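Local coordinates for hydroxyethylphosphonate dioxygenase (Streptomyces albus, PDB 6B9R), which catalyses the iron-dependent oxidative cleavage of 2-hydroxyethylphosphonate, probably yielding hydroxymethylphosphonate, at residues 103-114 / 124-132. Residues are numbered along the deposited sequence; the frame is centred on the assembly and turned at random.
Sequences RGGGPYYEYRDT and PEWISMLRV. With 2HE ((2-hydroxyethyl)phosphonic acid), chain F.
The guanidinium of R112 lies flat on the indole of W126, its CZ 4.0 Å from the centroid of the six-membered ring and the two planes only 10° apart, a cation-pi stack across an antiparallel beta hairpin. W126 carries CG anti to its backbone N (chi1 175°), which swings the indole alongside the extended arginine. R112 also grips E110 side-on: NE (3.1 Å) and NH2 both reach OE2 from one face of the carboxylate, and that carboxylate stands nearly perpendicular to the indole. Without the guanidinium, as with an alanine here, the indole face would probably lose its cation and E110 its charge partner, leaving OE2 the hydroxyl of S98. Between these strands, S128 N donates to E110 O and R112 N to W126 O (2.8 Å). On the other face of the sheet, Y111 and I127 run side by side, CD2 to CD1 3.6 Å, while I127 CG2 packs on CB of Y109. Near the turn, R131 folds back so that CD1 of Y108 sits over the middle of one face of its guanidinium, the ring and guanidinium planes 83° apart, and NH2 meets R103 O at 2.7 Å. The hairpin therefore separates two chemistries: an ion pair stacked on tryptophan on one face, and on the other part of the substrate pocket, where R103 NH2 binds phosphonate O1 (2.8 Å), Y111 OH donates a very short bond to O2 (2.5 Å), and I127 CD1 touches the substrate's CB.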
loop_
_atom_site.group_PDB
_atom_site.type_symbol
_atom_site.label_atom_id
_atom_site.label_comp_id
_atom_site.label_asym_id
_atom_site.label_seq_id
_atom_site.Cartn_x
_atom_site.Cartn_y
_atom_site.Cartn_z
ATOM N N ARG A 103 36.741 -2.663 -5.076
ATOM C CA ARG A 103 36.272 -3.378 -6.250
ATOM C C ARG A 103 37.381 -3.367 -7.281
ATOM O O ARG A 103 38.024 -2.335 -7.499
ATOM C CB ARG A 103 35.014 -2.742 -6.856
ATOM C CG ARG A 103 33.773 -2.766 -5.982
ATOM C CD ARG A 103 32.613 -2.161 -6.751
ATOM N NE ARG A 103 31.400 -2.008 -5.950
ATOM C CZ ARG A 103 30.265 -1.513 -6.429
ATOM N NH1 ARG A 103 30.205 -1.126 -7.702
ATOM N NH2 ARG A 103 29.194 -1.404 -5.645
ATOM N N GLY A 104 37.590 -4.507 -7.928
ATOM C CA GLY A 104 38.645 -4.576 -8.922
ATOM C C GLY A 104 40.029 -4.327 -8.367
ATOM O O GLY A 104 40.873 -3.762 -9.065
ATOM N N GLY A 105 40.279 -4.714 -7.115
ATOM C CA GLY A 105 41.612 -4.678 -6.550
ATOM C C GLY A 105 41.977 -3.445 -5.747
ATOM O O GLY A 105 43.083 -3.399 -5.189
ATOM N N GLY A 106 41.094 -2.454 -5.658
ATOM C CA GLY A 106 41.386 -1.252 -4.915
ATOM C C GLY A 106 40.128 -0.612 -4.367
ATOM O O GLY A 106 39.013 -0.935 -4.792
ATOM N N PRO A 107 40.280 0.292 -3.398
ATOM C CA PRO A 107 39.119 1.033 -2.883
ATOM C C PRO A 107 38.341 1.678 -4.018
ATOM O O PRO A 107 38.918 2.257 -4.941
ATOM C CB PRO A 107 39.748 2.082 -1.958
ATOM C CG PRO A 107 41.070 1.489 -1.557
ATOM C CD PRO A 107 41.541 0.711 -2.756
ATOM N N TYR A 108 37.023 1.556 -3.962
ATOM C CA TYR A 108 36.164 2.032 -5.038
ATOM C C TYR A 108 35.147 3.062 -4.574
ATOM O O TYR A 108 34.953 4.075 -5.251
ATOM C CB TYR A 108 35.450 0.835 -5.702
ATOM C CG TYR A 108 34.920 1.135 -7.088
ATOM C CD1 TYR A 108 35.714 0.935 -8.216
ATOM C CD2 TYR A 108 33.638 1.646 -7.268
ATOM C CE1 TYR A 108 35.239 1.220 -9.487
ATOM C CE2 TYR A 108 33.153 1.936 -8.531
ATOM C CZ TYR A 108 33.960 1.728 -9.639
ATOM O OH TYR A 108 33.474 2.016 -10.900
ATOM N N TYR A 109 34.515 2.842 -3.421
ATOM C CA TYR A 109 33.582 3.789 -2.824
ATOM C C TYR A 109 33.878 3.913 -1.335
ATOM O O TYR A 109 34.310 2.950 -0.698
ATOM C CB TYR A 109 32.120 3.341 -2.949
ATOM C CG TYR A 109 31.528 3.225 -4.336
ATOM C CD1 TYR A 109 31.719 4.213 -5.296
ATOM C CD2 TYR A 109 30.729 2.137 -4.666
ATOM C CE1 TYR A 109 31.150 4.101 -6.553
ATOM C CE2 TYR A 109 30.156 2.016 -5.915
ATOM C CZ TYR A 109 30.367 3.001 -6.856
ATOM O OH TYR A 109 29.790 2.873 -8.099
ATOM N N GLU A 110 33.642 5.099 -0.783
ATOM C CA GLU A 110 33.429 5.250 0.653
ATOM C C GLU A 110 31.978 5.634 0.883
ATOM O O GLU A 110 31.506 6.630 0.316
ATOM C CB GLU A 110 34.332 6.316 1.286
ATOM C CG GLU A 110 34.071 6.433 2.802
ATOM C CD GLU A 110 34.791 7.590 3.486
ATOM O OE1 GLU A 110 35.437 8.394 2.792
ATOM O OE2 GLU A 110 34.694 7.689 4.731
ATOM N N TYR A 111 31.285 4.847 1.708
ATOM C CA TYR A 111 29.888 5.067 2.060
ATOM C C TYR A 111 29.773 5.699 3.441
ATOM O O TYR A 111 30.516 5.343 4.360
ATOM C CB TYR A 111 29.094 3.759 2.092
ATOM C CG TYR A 111 29.026 2.939 0.830
ATOM C CD1 TYR A 111 30.020 2.018 0.526
ATOM C CD2 TYR A 111 27.936 3.039 -0.028
ATOM C CE1 TYR A 111 29.947 1.236 -0.610
ATOM C CE2 TYR A 111 27.855 2.262 -1.175
ATOM C CZ TYR A 111 28.865 1.362 -1.458
ATOM O OH TYR A 111 28.789 0.578 -2.584
ATOM N N ARG A 112 28.808 6.605 3.592
ATOM C CA ARG A 112 28.461 7.175 4.891
ATOM C C ARG A 112 26.945 7.264 4.993
ATOM O O ARG A 112 26.295 7.767 4.069
ATOM C CB ARG A 112 29.093 8.570 5.077
ATOM C CG ARG A 112 30.611 8.546 5.178
ATOM C CD ARG A 112 31.188 9.932 5.423
ATOM N NE ARG A 112 32.632 9.947 5.226
ATOM C CZ ARG A 112 33.345 11.055 5.042
ATOM N NH1 ARG A 112 32.749 12.242 5.031
ATOM N NH2 ARG A 112 34.657 10.972 4.863
ATOM N N ASP A 113 26.380 6.779 6.102
ATOM C CA ASP A 113 24.957 6.979 6.336
ATOM C C ASP A 113 24.644 8.450 6.530
ATOM O O ASP A 113 25.435 9.205 7.108
ATOM C CB ASP A 113 24.479 6.250 7.593
ATOM C CG ASP A 113 24.654 4.757 7.517
ATOM O OD1 ASP A 113 24.751 4.208 6.407
ATOM O OD2 ASP A 113 24.700 4.141 8.590
ATOM N N THR A 114 23.451 8.843 6.087
ATOM C CA THR A 114 22.827 10.099 6.482
ATOM C C THR A 114 21.458 9.785 7.101
ATOM O O THR A 114 21.129 8.621 7.355
ATOM C CB THR A 114 22.759 11.073 5.297
ATOM O OG1 THR A 114 21.997 10.508 4.232
ATOM C CG2 THR A 114 24.159 11.371 4.786
ATOM N N PRO A 124 19.544 6.599 2.495
ATOM C CA PRO A 124 20.311 7.656 1.822
ATOM C C PRO A 124 21.775 7.646 2.208
ATOM O O PRO A 124 22.120 7.852 3.378
ATOM C CB PRO A 124 19.620 8.929 2.308
ATOM C CG PRO A 124 19.204 8.578 3.734
ATOM C CD PRO A 124 18.959 7.082 3.754
ATOM N N GLU A 125 22.654 7.427 1.236
ATOM C CA GLU A 125 24.077 7.315 1.504
ATOM C C GLU A 125 24.813 8.436 0.786
ATOM O O GLU A 125 24.531 8.725 -0.381
ATOM C CB GLU A 125 24.627 5.944 1.064
ATOM C CG GLU A 125 23.947 4.751 1.735
ATOM C CD GLU A 125 24.477 4.474 3.131
ATOM O OE1 GLU A 125 25.665 4.117 3.255
ATOM O OE2 GLU A 125 23.701 4.614 4.103
ATOM N N TRP A 126 25.704 9.096 1.518
ATOM C CA TRP A 126 26.786 9.869 0.935
ATOM C C TRP A 126 27.830 8.883 0.432
ATOM O O TRP A 126 28.201 7.957 1.159
ATOM C CB TRP A 126 27.361 10.795 2.009
ATOM C CG TRP A 126 28.571 11.617 1.657
ATOM C CD1 TRP A 126 28.589 12.943 1.322
ATOM C CD2 TRP A 126 29.943 11.185 1.656
ATOM N NE1 TRP A 126 29.884 13.355 1.096
ATOM C CE2 TRP A 126 30.732 12.297 1.293
ATOM C CE3 TRP A 126 30.578 9.960 1.908
ATOM C CZ2 TRP A 126 32.123 12.224 1.180
ATOM C CZ3 TRP A 126 31.965 9.889 1.803
ATOM C CH2 TRP A 126 32.718 11.015 1.443
ATOM N N ILE A 127 28.285 9.041 -0.815
ATOM C CA ILE A 127 29.228 8.080 -1.383
ATOM C C ILE A 127 30.262 8.832 -2.211
ATOM O O ILE A 127 29.913 9.498 -3.190
ATOM C CB ILE A 127 28.543 7.005 -2.247
ATOM C CG1 ILE A 127 27.377 6.346 -1.489
ATOM C CG2 ILE A 127 29.579 5.965 -2.675
ATOM C CD1 ILE A 127 26.564 5.383 -2.319
ATOM N N SER A 128 31.533 8.722 -1.830
ATOM C CA SER A 128 32.593 9.353 -2.602
ATOM C C SER A 128 33.122 8.379 -3.642
ATOM O O SER A 128 33.317 7.195 -3.363
ATOM C CB SER A 128 33.735 9.826 -1.705
ATOM O OG SER A 128 34.428 8.728 -1.162
ATOM N N MET A 129 33.361 8.889 -4.846
ATOM C CA MET A 129 33.961 8.083 -5.898
ATOM C C MET A 129 35.462 8.002 -5.662
ATOM O O MET A 129 36.152 9.027 -5.684
ATOM C CB MET A 129 33.654 8.685 -7.265
ATOM C CG MET A 129 32.265 8.363 -7.796
ATOM S SD MET A 129 30.933 9.176 -6.883
ATOM C CE MET A 129 30.289 7.812 -5.905
ATOM N N LEU A 130 35.969 6.793 -5.424
ATOM C CA LEU A 130 37.395 6.605 -5.195
ATOM C C LEU A 130 38.137 6.096 -6.424
ATOM O O LEU A 130 39.368 6.014 -6.389
ATOM C CB LEU A 130 37.627 5.633 -4.031
ATOM C CG LEU A 130 36.889 5.930 -2.728
ATOM C CD1 LEU A 130 37.161 4.829 -1.688
ATOM C CD2 LEU A 130 37.263 7.309 -2.202
ATOM N N ARG A 131 37.425 5.733 -7.489
ATOM C CA ARG A 131 38.042 5.245 -8.715
ATOM C C ARG A 131 38.059 6.387 -9.725
ATOM O O ARG A 131 37.010 6.965 -10.033
ATOM C CB ARG A 131 37.290 4.032 -9.270
ATOM C CG ARG A 131 37.866 3.452 -10.559
ATOM C CD ARG A 131 39.301 2.946 -10.381
ATOM N NE ARG A 131 39.451 2.011 -9.261
ATOM C CZ ARG A 131 39.152 0.715 -9.316
ATOM N NH1 ARG A 131 38.667 0.186 -10.434
ATOM N NH2 ARG A 131 39.328 -0.056 -8.247
ATOM N N VAL A 132 39.243 6.693 -10.248
ATOM C CA VAL A 132 39.451 7.807 -11.169
ATOM C C VAL A 132 39.658 7.253 -12.572
ATOM O O VAL A 132 40.494 6.363 -12.773
ATOM C CB VAL A 132 40.656 8.662 -10.741
ATOM C CG1 VAL A 132 41.025 9.648 -11.840
ATOM C CG2 VAL A 132 40.352 9.392 -9.442
HETATM O O3 2HE F . 24.680 1.053 -5.440
HETATM P P 2HE F . 26.161 1.069 -5.304
HETATM O O1 2HE F . 26.825 -0.006 -6.301
HETATM O O2 2HE F . 26.618 0.757 -3.786
HETATM C CA 2HE F . 26.668 2.740 -5.772
HETATM C CB 2HE F . 25.627 3.702 -5.206
HETATM O O4 2HE F . 24.430 3.713 -6.001
HETATM O O HOH W 1 40.783 2.780 -7.042
HETATM O O HOH W 2 34.321 5.256 -7.794
HETATM O O HOH W 3 36.381 9.666 0.853
#